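Side-chain contacts in beta-galactosidase/beta-glucuronidase (PDB 6MVF), which binds flavin mononucleotide and, as a member of glycoside hydrolase family 2, probably acts as a beta-glucuronidase: residues Gly114-Phe119 with Met146-Ala151; Gly285-Asn290 with Ile391-Ile396; Gly403-Glu408 with Gly441-Ile446; Leu419-Glu422 with Leu428-Ile431. All coordinates share one frame; numbering follows the deposited sequence.

Interaction 1 of 4, residues Gly114-Phe119 with Met146-Ala151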
loop_
_atom_site.group_PDB
_atom_site.type_symbol
_atom_site.label_atom_id
_atom_site.label_comp_id
_atom_site.label_asym_id
_atom_site.label_seq_id
_atom_site.Cartn_x
_atom_site.Cartn_y
_atom_site.Cartn_z
ATOM N N GLY A 114 34.219 12.323 13.252
ATOM C CA GLY A 114 33.914 11.000 12.739
ATOM C C GLY A 114 32.609 11.033 11.966
ATOM O O GLY A 114 31.558 11.397 12.509
ATOM N N GLY A 115 32.657 10.658 10.692
ATOM C CA GLY A 115 31.543 10.951 9.819
ATOM C C GLY A 115 30.652 9.774 9.485
ATOM O O GLY A 115 29.986 9.782 8.448
ATOM N N PHE A 116 30.623 8.761 10.345
ATOM C CA PHE A 116 29.885 7.551 10.012
ATOM C C PHE A 116 29.140 6.990 11.217
ATOM O O PHE A 116 28.758 5.815 11.195
ATOM C CB PHE A 116 30.818 6.465 9.429
ATOM C CG PHE A 116 31.705 6.968 8.325
ATOM C CD1 PHE A 116 32.905 7.616 8.619
ATOM C CD2 PHE A 116 31.316 6.836 6.991
ATOM C CE1 PHE A 116 33.696 8.114 7.609
ATOM C CE2 PHE A 116 32.106 7.311 5.975
ATOM C CZ PHE A 116 33.302 7.955 6.280
ATOM N N SER A 117 28.924 7.791 12.265
ATOM C CA SER A 117 28.219 7.301 13.438
ATOM C C SER A 117 27.202 8.328 13.929
ATOM O O SER A 117 27.333 9.535 13.695
ATOM C CB SER A 117 29.185 6.916 14.573
ATOM O OG SER A 117 30.265 7.814 14.679
ATOM N N ILE A 118 26.167 7.803 14.596
ATOM C CA ILE A 118 25.093 8.614 15.151
ATOM C C ILE A 118 25.636 9.406 16.329
ATOM O O ILE A 118 26.440 8.902 17.127
ATOM C CB ILE A 118 23.922 7.703 15.576
ATOM C CG1 ILE A 118 23.331 6.982 14.373
ATOM C CG2 ILE A 118 22.821 8.463 16.314
ATOM C CD1 ILE A 118 22.558 5.739 14.747
ATOM N N PHE A 119 25.220 10.661 16.442
ATOM C CA PHE A 119 25.470 11.389 17.677
ATOM C C PHE A 119 24.236 12.218 18.003
ATOM O O PHE A 119 23.478 12.602 17.100
ATOM C CB PHE A 119 26.739 12.240 17.585
ATOM C CG PHE A 119 26.702 13.267 16.504
ATOM C CD1 PHE A 119 27.093 12.951 15.213
ATOM C CD2 PHE A 119 26.303 14.567 16.780
ATOM C CE1 PHE A 119 27.075 13.922 14.217
ATOM C CE2 PHE A 119 26.273 15.525 15.793
ATOM C CZ PHE A 119 26.657 15.211 14.517
ATOM N N MET A 146 41.911 13.561 12.321
ATOM C CA MET A 146 40.832 12.972 11.535
ATOM C C MET A 146 41.233 11.656 10.881
ATOM O O MET A 146 42.322 11.529 10.321
ATOM C CB MET A 146 40.380 13.949 10.450
ATOM C CG MET A 146 39.232 13.435 9.592
ATOM S SD MET A 146 37.738 13.095 10.564
ATOM C CE MET A 146 37.405 14.740 11.216
ATOM N N TYR A 147 40.335 10.674 10.958
ATOM C CA TYR A 147 40.289 9.542 10.043
ATOM C C TYR A 147 38.902 9.464 9.427
ATOM O O TYR A 147 37.913 9.759 10.110
ATOM C CB TYR A 147 40.573 8.225 10.740
ATOM C CG TYR A 147 41.955 8.083 11.298
ATOM C CD1 TYR A 147 42.949 7.485 10.549
ATOM C CD2 TYR A 147 42.255 8.510 12.591
ATOM C CE1 TYR A 147 44.209 7.324 11.045
ATOM C CE2 TYR A 147 43.513 8.346 13.108
ATOM C CZ TYR A 147 44.495 7.745 12.324
ATOM O OH TYR A 147 45.771 7.558 12.799
ATOM N N PRO A 148 38.785 9.062 8.152
ATOM C CA PRO A 148 39.856 8.731 7.193
ATOM C C PRO A 148 40.608 9.954 6.675
ATOM O O PRO A 148 40.059 11.054 6.682
ATOM C CB PRO A 148 39.106 8.056 6.032
ATOM C CG PRO A 148 37.724 8.654 6.078
ATOM C CD PRO A 148 37.441 8.895 7.561
ATOM N N ALA A 149 41.848 9.765 6.232
ATOM C CA ALA A 149 42.608 10.881 5.688
ATOM C C ALA A 149 43.278 10.494 4.381
ATOM O O ALA A 149 43.383 11.316 3.466
ATOM C CB ALA A 149 43.639 11.367 6.702
ATOM N N SER A 150 43.713 9.241 4.275
ATOM C CA SER A 150 44.363 8.734 3.073
ATOM C C SER A 150 43.690 7.423 2.679
ATOM O O SER A 150 43.878 6.400 3.343
ATOM C CB SER A 150 45.863 8.538 3.304
ATOM O OG SER A 150 46.496 8.130 2.102
ATOM N N ALA A 151 42.910 7.447 1.601
ATOM C CA ALA A 151 42.185 6.251 1.201
ATOM C C ALA A 151 41.742 6.372 -0.250
ATOM O O ALA A 151 41.668 7.465 -0.814
ATOM C CB ALA A 151 40.979 5.998 2.111
#
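Phe116 O accepts a hydrogen bond from Arg161 NH1, and on the other side of the contact Met146 O accepts one from Lys365 NZ. These two oxygens are satisfied outside the loops, and the closest meeting of Gly114-Phe119 with Met146-Ala151 is between carbon atoms. The loops belong to the sugar-binding domain at the start of the chain, a pair of antiparallel sheets. Residues 114-119 carry the chain from strand 107-113 of one sheet to strand 119-122 of the other, and residues 146-151 lie in a second passage between the same two sheets.

Phe116 and Pro148 approach from opposite directions. The aromatic CE1 lies 3.8 Å from Pro148 CD, with that methylene at the ring edge and near its plane, so the proline does not stack on a face. With chi1 at -50°, Phe116 CG stands beside its backbone N and the ring extends toward the proline. The peptide before Pro148 is cis, which brings Tyr147 CA to 3.0 Å from Pro148 CA and turns this loop sharply. Met146 bends back at chi2 (61°), and its methyl CE comes within 4.5 Å of Gly114 N, a loose approach.

The Phe116 ring also stacks with Tyr337, and its side chain touches Glu377 of helix 368-385, the helix that supplies Lys379 to the FMN site. Across the two segments just 123 Å² is buried, without a polar bond, so their mutual position probably depends on shape and on these outside partners more than on direct attraction.

Interaction 2 of 4, residues Gly285-Asn290 with Ile391-Ile396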
loop_
_atom_site.group_PDB
_atom_site.type_symbol
_atom_site.label_atom_id
_atom_site.label_comp_id
_atom_site.label_asym_id
_atom_site.label_seq_id
_atom_site.Cartn_x
_atom_site.Cartn_y
_atom_site.Cartn_z
ATOM N N GLY A 285 40.240 -25.316 10.238
ATOM C CA GLY A 285 38.843 -25.578 9.969
ATOM C C GLY A 285 38.088 -24.490 9.234
ATOM O O GLY A 285 37.082 -24.779 8.587
ATOM N N GLY A 286 38.540 -23.242 9.315
ATOM C CA GLY A 286 37.761 -22.161 8.750
ATOM C C GLY A 286 36.612 -21.754 9.660
ATOM O O GLY A 286 36.696 -21.842 10.886
ATOM N N PHE A 287 35.516 -21.322 9.040
ATOM C CA PHE A 287 34.370 -20.763 9.748
ATOM C C PHE A 287 33.266 -21.806 9.931
ATOM O O PHE A 287 32.959 -22.572 9.012
ATOM C CB PHE A 287 33.826 -19.541 8.997
ATOM C CG PHE A 287 32.618 -18.933 9.622
ATOM C CD1 PHE A 287 32.745 -18.022 10.646
ATOM C CD2 PHE A 287 31.348 -19.276 9.186
ATOM C CE1 PHE A 287 31.631 -17.470 11.222
ATOM C CE2 PHE A 287 30.232 -18.727 9.754
ATOM C CZ PHE A 287 30.373 -17.826 10.779
ATOM N N SER A 288 32.686 -21.835 11.132
ATOM C CA SER A 288 31.497 -22.617 11.443
ATOM C C SER A 288 30.489 -21.709 12.116
ATOM O O SER A 288 30.858 -20.846 12.917
ATOM C CB SER A 288 31.763 -23.791 12.405
ATOM O OG SER A 288 32.845 -24.597 11.992
ATOM N N ILE A 289 29.213 -21.918 11.832
ATOM C CA ILE A 289 28.169 -21.230 12.574
ATOM C C ILE A 289 27.167 -22.275 13.042
ATOM O O ILE A 289 26.791 -23.167 12.271
ATOM C CB ILE A 289 27.508 -20.121 11.738
ATOM C CG1 ILE A 289 26.387 -19.454 12.541
ATOM C CG2 ILE A 289 27.049 -20.663 10.406
ATOM C CD1 ILE A 289 25.904 -18.138 11.922
ATOM N N ASN A 290 26.800 -22.211 14.326
ATOM C CA ASN A 290 25.843 -23.151 14.920
ATOM C C ASN A 290 26.276 -24.596 14.702
ATOM O O ASN A 290 25.443 -25.471 14.452
ATOM C CB ASN A 290 24.423 -22.931 14.373
ATOM C CG ASN A 290 23.866 -21.550 14.723
ATOM O OD1 ASN A 290 24.112 -21.034 15.817
ATOM N ND2 ASN A 290 23.132 -20.940 13.788
ATOM N N ILE A 391 26.496 -9.062 12.484
ATOM C CA ILE A 391 27.882 -8.651 12.693
ATOM C C ILE A 391 28.600 -9.739 13.480
ATOM O O ILE A 391 28.246 -10.027 14.628
ATOM C CB ILE A 391 27.968 -7.289 13.406
ATOM C CG1 ILE A 391 27.271 -6.220 12.552
ATOM C CG2 ILE A 391 29.435 -6.927 13.691
ATOM C CD1 ILE A 391 27.326 -4.806 13.099
ATOM N N LEU A 392 29.604 -10.357 12.860
ATOM C CA LEU A 392 30.397 -11.386 13.530
ATOM C C LEU A 392 31.832 -10.960 13.831
ATOM O O LEU A 392 32.421 -11.453 14.794
ATOM C CB LEU A 392 30.415 -12.675 12.696
ATOM C CG LEU A 392 29.085 -13.237 12.188
ATOM C CD1 LEU A 392 29.313 -14.643 11.687
ATOM C CD2 LEU A 392 28.003 -13.210 13.256
ATOM N N PHE A 393 32.384 -10.015 13.073
ATOM C CA PHE A 393 33.764 -9.592 13.210
ATOM C C PHE A 393 33.859 -8.070 13.263
ATOM O O PHE A 393 33.243 -7.371 12.452
ATOM C CB PHE A 393 34.579 -10.135 12.043
ATOM C CG PHE A 393 34.266 -11.562 11.700
ATOM C CD1 PHE A 393 34.977 -12.606 12.287
ATOM C CD2 PHE A 393 33.284 -11.865 10.771
ATOM C CE1 PHE A 393 34.702 -13.939 11.966
ATOM C CE2 PHE A 393 32.996 -13.176 10.446
ATOM C CZ PHE A 393 33.713 -14.226 11.045
ATOM N N TRP A 394 34.615 -7.564 14.228
ATOM C CA TRP A 394 35.004 -6.162 14.281
ATOM C C TRP A 394 36.405 -6.042 13.694
ATOM O O TRP A 394 37.321 -6.742 14.132
ATOM C CB TRP A 394 35.004 -5.618 15.717
ATOM C CG TRP A 394 33.718 -5.710 16.517
ATOM C CD1 TRP A 394 33.537 -6.373 17.709
ATOM C CD2 TRP A 394 32.457 -5.091 16.211
ATOM N NE1 TRP A 394 32.249 -6.217 18.151
ATOM C CE2 TRP A 394 31.559 -5.437 17.258
ATOM C CE3 TRP A 394 31.997 -4.291 15.157
ATOM C CZ2 TRP A 394 30.210 -5.007 17.279
ATOM C CZ3 TRP A 394 30.652 -3.858 15.172
ATOM C CH2 TRP A 394 29.776 -4.222 16.234
ATOM N N GLY A 395 36.574 -5.156 12.716
ATOM C CA GLY A 395 37.874 -4.898 12.112
ATOM C C GLY A 395 38.489 -3.625 12.670
ATOM O O GLY A 395 37.817 -2.599 12.775
ATOM N N ILE A 396 39.779 -3.690 13.018
ATOM C CA ILE A 396 40.395 -2.568 13.724
ATOM C C ILE A 396 41.262 -1.667 12.839
ATOM O O ILE A 396 41.533 -0.522 13.238
ATOM C CB ILE A 396 41.200 -3.043 14.957
ATOM C CG1 ILE A 396 42.383 -3.922 14.557
ATOM C CG2 ILE A 396 40.293 -3.759 15.992
ATOM C CD1 ILE A 396 43.360 -4.131 15.695
#
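A beta hairpin, strands 279-282 and 286-289, packs against the TIM barrel and brings Phe287 onto Leu392 and Phe393, near the start of barrel strand 391-398. The hairpin then runs on into the first barrel strand, 292-300. At its turn Gly285 and Gly286 both face Thr282, a classic beta bulge.

Phe287 holds CG anti to its backbone nitrogen (chi1 178°), which sends the ring from the hairpin toward the barrel. Its far end does the touching: CZ is 3.5 Å from Leu392 CD1, and the two side chains cross at about a right angle. Phe393 begins by pointing along the contact, but its ring end swings closer, placing CZ 3.9 Å from Phe287 CE1. The rings meet obliquely, without a stack. Leu296 and Val281 touch both aromatic side chains, and Trp528 meets the Phe393 ring at about 45°, so the contact is part of a larger apolar cluster. Cutting Phe287 back to an alanine is likely to open a gap beside Leu392 CD1 and Phe393 CZ, leaving the Phe393 ring with one support fewer. Within the barrel strand, Leu392 CB lies 3.4 Å above the plane of the Phe393 ring, offset toward its rim.

Interaction 3 of 4, residues Gly403-Glu408 with Gly441-Ile446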
loop_
_atom_site.group_PDB
_atom_site.type_symbol
_atom_site.label_atom_id
_atom_site.label_comp_id
_atom_site.label_asym_id
_atom_site.label_seq_id
_atom_site.Cartn_x
_atom_site.Cartn_y
_atom_site.Cartn_z
ATOM N N GLY A 403 51.634 3.718 5.424
ATOM C CA GLY A 403 52.328 4.894 5.914
ATOM C C GLY A 403 53.535 4.614 6.781
ATOM O O GLY A 403 54.134 5.553 7.324
ATOM N N GLY A 404 53.904 3.340 6.928
ATOM C CA GLY A 404 55.053 2.933 7.708
ATOM C C GLY A 404 54.719 2.524 9.127
ATOM O O GLY A 404 53.885 3.163 9.785
ATOM N N ILE A 405 55.375 1.462 9.614
ATOM C CA ILE A 405 55.145 0.986 10.974
ATOM C C ILE A 405 55.838 1.902 11.968
ATOM O O ILE A 405 56.868 2.523 11.684
ATOM C CB ILE A 405 55.615 -0.470 11.149
ATOM C CG1 ILE A 405 54.922 -1.099 12.347
ATOM C CG2 ILE A 405 57.121 -0.549 11.353
ATOM C CD1 ILE A 405 54.967 -2.608 12.313
ATOM N N SER A 406 55.249 2.001 13.146
ATOM C CA SER A 406 55.906 2.653 14.258
ATOM C C SER A 406 55.462 1.940 15.532
ATOM O O SER A 406 54.537 1.123 15.524
ATOM C CB SER A 406 55.604 4.162 14.273
ATOM O OG SER A 406 54.312 4.459 14.778
ATOM N N GLN A 407 56.168 2.221 16.623
ATOM C CA GLN A 407 55.725 1.737 17.924
ATOM C C GLN A 407 54.360 2.321 18.293
ATOM O O GLN A 407 53.490 1.606 18.801
ATOM C CB GLN A 407 56.777 2.080 18.983
ATOM C CG GLN A 407 56.411 1.713 20.407
ATOM C CD GLN A 407 56.114 0.246 20.557
ATOM O OE1 GLN A 407 55.161 -0.139 21.227
ATOM N NE2 GLN A 407 56.922 -0.586 19.927
ATOM N N GLU A 408 54.155 3.620 18.038
ATOM C CA GLU A 408 52.887 4.261 18.382
ATOM C C GLU A 408 51.716 3.569 17.689
ATOM O O GLU A 408 50.669 3.335 18.309
ATOM C CB GLU A 408 52.936 5.743 18.005
ATOM C CG GLU A 408 52.413 6.710 19.060
ATOM C CD GLU A 408 52.394 8.165 18.562
ATOM O OE1 GLU A 408 51.299 8.771 18.496
ATOM O OE2 GLU A 408 53.475 8.702 18.221
ATOM N N GLY A 441 56.169 -10.487 12.386
ATOM C CA GLY A 441 56.239 -9.155 12.918
ATOM C C GLY A 441 55.081 -8.837 13.832
ATOM O O GLY A 441 54.163 -9.643 14.043
ATOM N N PRO A 442 55.109 -7.632 14.401
ATOM C CA PRO A 442 54.148 -7.283 15.447
ATOM C C PRO A 442 52.739 -7.008 14.943
ATOM O O PRO A 442 51.860 -6.747 15.773
ATOM C CB PRO A 442 54.767 -6.026 16.056
ATOM C CG PRO A 442 55.461 -5.391 14.888
ATOM C CD PRO A 442 56.047 -6.530 14.116
ATOM N N MET A 443 52.479 -7.041 13.627
ATOM C CA MET A 443 51.106 -6.847 13.162
ATOM C C MET A 443 50.275 -8.130 13.191
ATOM O O MET A 443 49.047 -8.058 13.059
ATOM C CB MET A 443 51.086 -6.248 11.750
ATOM C CG MET A 443 51.612 -4.805 11.668
ATOM S SD MET A 443 50.994 -3.711 12.974
ATOM C CE MET A 443 49.295 -3.454 12.429
ATOM N N HIS A 444 50.887 -9.289 13.388
ATOM C CA HIS A 444 50.142 -10.530 13.479
ATOM C C HIS A 444 49.889 -10.928 14.932
ATOM O O HIS A 444 50.533 -10.442 15.866
ATOM C CB HIS A 444 50.881 -11.633 12.741
ATOM C CG HIS A 444 51.257 -11.249 11.348
ATOM N ND1 HIS A 444 50.328 -11.115 10.340
ATOM C CD2 HIS A 444 52.460 -10.949 10.797
ATOM C CE1 HIS A 444 50.940 -10.764 9.225
ATOM N NE2 HIS A 444 52.234 -10.656 9.475
ATOM N N ARG A 445 48.909 -11.810 15.112
ATOM C CA ARG A 445 48.536 -12.357 16.411
ATOM C C ARG A 445 48.019 -11.296 17.382
ATOM O O ARG A 445 47.903 -11.566 18.585
ATOM C CB ARG A 445 49.711 -13.144 17.027
ATOM C CG ARG A 445 50.311 -14.077 15.998
ATOM C CD ARG A 445 51.304 -15.093 16.498
ATOM N NE ARG A 445 51.406 -16.151 15.490
ATOM C CZ ARG A 445 52.088 -16.026 14.349
ATOM N NH1 ARG A 445 52.731 -14.894 14.103
ATOM N NH2 ARG A 445 52.121 -17.014 13.455
ATOM N N ILE A 446 47.689 -10.098 16.896
ATOM C CA ILE A 446 47.003 -9.124 17.739
ATOM C C ILE A 446 45.518 -9.452 17.837
ATOM O O ILE A 446 44.941 -9.476 18.932
ATOM C CB ILE A 446 47.208 -7.693 17.204
ATOM C CG1 ILE A 446 48.667 -7.255 17.304
ATOM C CG2 ILE A 446 46.310 -6.712 17.958
ATOM C CD1 ILE A 446 48.885 -5.819 16.860
#
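In the TIM barrel, the loop leading into helix 407-423 meets the connection between strands 428-433 and 450-453 where Ile405 reaches Pro442 and Met443. The second segment begins with a type I beta turn running from Gly441 to His444, closed by a weak backbone hydrogen bond of 3.4 Å from His444 N to Gly441 O. Pro442 turns its CG toward Ile405, 3.8 Å from the end methyl CD1, each side chain reaching toward the other. Met443 comes next and slides past Ile405 in the opposite direction, its CG 4.1 Å from the same methyl. Bends at chi2 and chi3 fold its chain inward, where it also touches Leu409 and His413 of helix 407-423. His444, which ends the turn, and Arg445 after it are held by Glu450, through His444 ND1 and Arg445 N, and Arg445 NE forms a salt bridge with Asp479. Ile405 serves both neighbours with one methyl: with CG1 anti to the backbone nitrogen (chi1 -159°) and the chain extended at chi2, CD1 reaches Pro442 and Met443 alike, and Met443 SD is 4.2 Å from it.

Interaction 4 of 4, residues Leu419-Glu422 with Leu428-Ile431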
loop_
_atom_site.group_PDB
_atom_site.type_symbol
_atom_site.label_atom_id
_atom_site.label_comp_id
_atom_site.label_asym_id
_atom_site.label_seq_id
_atom_site.Cartn_x
_atom_site.Cartn_y
_atom_site.Cartn_z
ATOM N N LEU A 419 39.923 -2.792 23.673
ATOM C CA LEU A 419 38.618 -2.144 23.749
ATOM C C LEU A 419 37.512 -3.035 23.195
ATOM O O LEU A 419 36.404 -3.078 23.751
ATOM C CB LEU A 419 38.652 -0.814 22.998
ATOM C CG LEU A 419 37.329 -0.051 22.995
ATOM C CD1 LEU A 419 36.987 0.337 24.403
ATOM C CD2 LEU A 419 37.424 1.159 22.083
ATOM N N CYS A 420 37.781 -3.743 22.092
ATOM C CA CYS A 420 36.758 -4.622 21.528
ATOM C C CYS A 420 36.402 -5.752 22.493
ATOM O O CYS A 420 35.240 -6.174 22.553
ATOM C CB CYS A 420 37.217 -5.207 20.192
ATOM S SG CYS A 420 37.459 -4.062 18.810
ATOM N N LYS A 421 37.384 -6.257 23.261
ATOM C CA LYS A 421 37.112 -7.355 24.194
ATOM C C LYS A 421 36.533 -6.861 25.516
ATOM O O LYS A 421 35.756 -7.573 26.152
ATOM C CB LYS A 421 38.382 -8.163 24.436
ATOM C CG LYS A 421 38.913 -8.835 23.174
ATOM C CD LYS A 421 37.845 -9.721 22.547
ATOM C CE LYS A 421 38.394 -10.493 21.362
ATOM N NZ LYS A 421 37.445 -11.529 20.902
ATOM N N GLU A 422 36.897 -5.655 25.936
ATOM C CA GLU A 422 36.210 -4.996 27.038
ATOM C C GLU A 422 34.747 -4.736 26.691
ATOM O O GLU A 422 33.848 -5.060 27.471
ATOM C CB GLU A 422 36.929 -3.685 27.376
ATOM C CG GLU A 422 37.321 -3.551 28.847
ATOM C CD GLU A 422 38.619 -2.762 29.053
ATOM O OE1 GLU A 422 38.765 -1.689 28.426
ATOM O OE2 GLU A 422 39.502 -3.221 29.827
ATOM N N LEU A 428 34.564 -11.812 17.444
ATOM C CA LEU A 428 35.955 -11.916 17.027
ATOM C C LEU A 428 36.466 -10.589 16.478
ATOM O O LEU A 428 35.728 -9.845 15.830
ATOM C CB LEU A 428 36.083 -13.007 15.967
ATOM C CG LEU A 428 35.624 -14.374 16.467
ATOM C CD1 LEU A 428 35.641 -15.362 15.339
ATOM C CD2 LEU A 428 36.494 -14.852 17.644
ATOM N N THR A 429 37.737 -10.293 16.731
ATOM C CA THR A 429 38.391 -9.152 16.101
ATOM C C THR A 429 39.185 -9.619 14.883
ATOM O O THR A 429 39.647 -10.763 14.819
ATOM C CB THR A 429 39.304 -8.408 17.084
ATOM O OG1 THR A 429 40.289 -9.304 17.615
ATOM C CG2 THR A 429 38.487 -7.855 18.241
ATOM N N THR A 430 39.299 -8.730 13.895
ATOM C CA THR A 430 39.976 -9.023 12.639
ATOM C C THR A 430 40.777 -7.793 12.247
ATOM O O THR A 430 40.672 -6.736 12.873
ATOM C CB THR A 430 38.988 -9.420 11.509
ATOM O OG1 THR A 430 39.704 -9.948 10.381
ATOM C CG2 THR A 430 38.150 -8.216 11.028
ATOM N N ILE A 431 41.565 -7.945 11.181
ATOM C CA ILE A 431 42.395 -6.874 10.643
ATOM C C ILE A 431 42.594 -7.148 9.158
ATOM O O ILE A 431 42.576 -8.299 8.716
ATOM C CB ILE A 431 43.742 -6.771 11.423
ATOM C CG1 ILE A 431 44.578 -5.590 10.926
ATOM C CG2 ILE A 431 44.542 -8.111 11.381
ATOM C CD1 ILE A 431 45.592 -5.148 11.920
#
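Thr429 points its methyl at the helix, and Cys420 points back at the strand. Thr429 CG2 lies 3.5 Å from Cys420 CB and 4.0 Å from Cys420 SG, so the methyl rests against the base of the cysteine more than its end. The rotation of Thr429 (chi1 58°) puts CG2 beside its own backbone nitrogen and OG1 between that nitrogen and the carbonyl carbon, where it hydrogen-bonds Gln417 OE1 of the same helix. One branch therefore packs on helix 407-423 while the other is bonded to it.

Lys421 passes obliquely across Thr429. Its first bond runs along the contact, but a bend at chi2 (-56°) brings the far end inward, with CE 4.1 Å from Thr429 CG2 and NZ 4.2 Å from Leu428 CA. The ammonium does its bonding beyond the two segments, in a salt bridge with Asp448 OD2 and a hydrogen bond with Arg427 O. Asp448 OD2 also takes the backbone N of Thr429, so one carboxylate oxygen ties the lysine and the strand together.

Beside this contact, Cys420 touches Met378 and Ile382 of helix 368-385, and its side chain is about 10 Å from the bound FMN. Strand 391-398, helix 407-423 and strand 428-433, the two strands parallel neighbours, form a beta-alpha-beta unit, and this contact is its helix-to-second-strand half, in the repeating element of the TIM barrel.

Interactions 1 and 2 are fully buried and interaction 4 partly so, while interaction 3, whose centre is about 26 Å from the chain's, has two exposed residues among its three. Interaction 1 joins loops of the sugar-binding domain; interactions 3 and 4 lie within the barrel, and interaction 2 joins the preceding hairpin to it. Interactions 2 and 4 touch through backbone pairing of Trp394 with Leu428 and Thr430. Interactions 3 and 4 share helix 407-423, and meet where Met443 CE approaches Ile431 CD1. None of the four has a polar bond between its own segments. In interaction 4 a contacting side chain, Lys421, has its ionic partner outside them; in interaction 3 Arg445, likewise paired outside, does not touch the other segment.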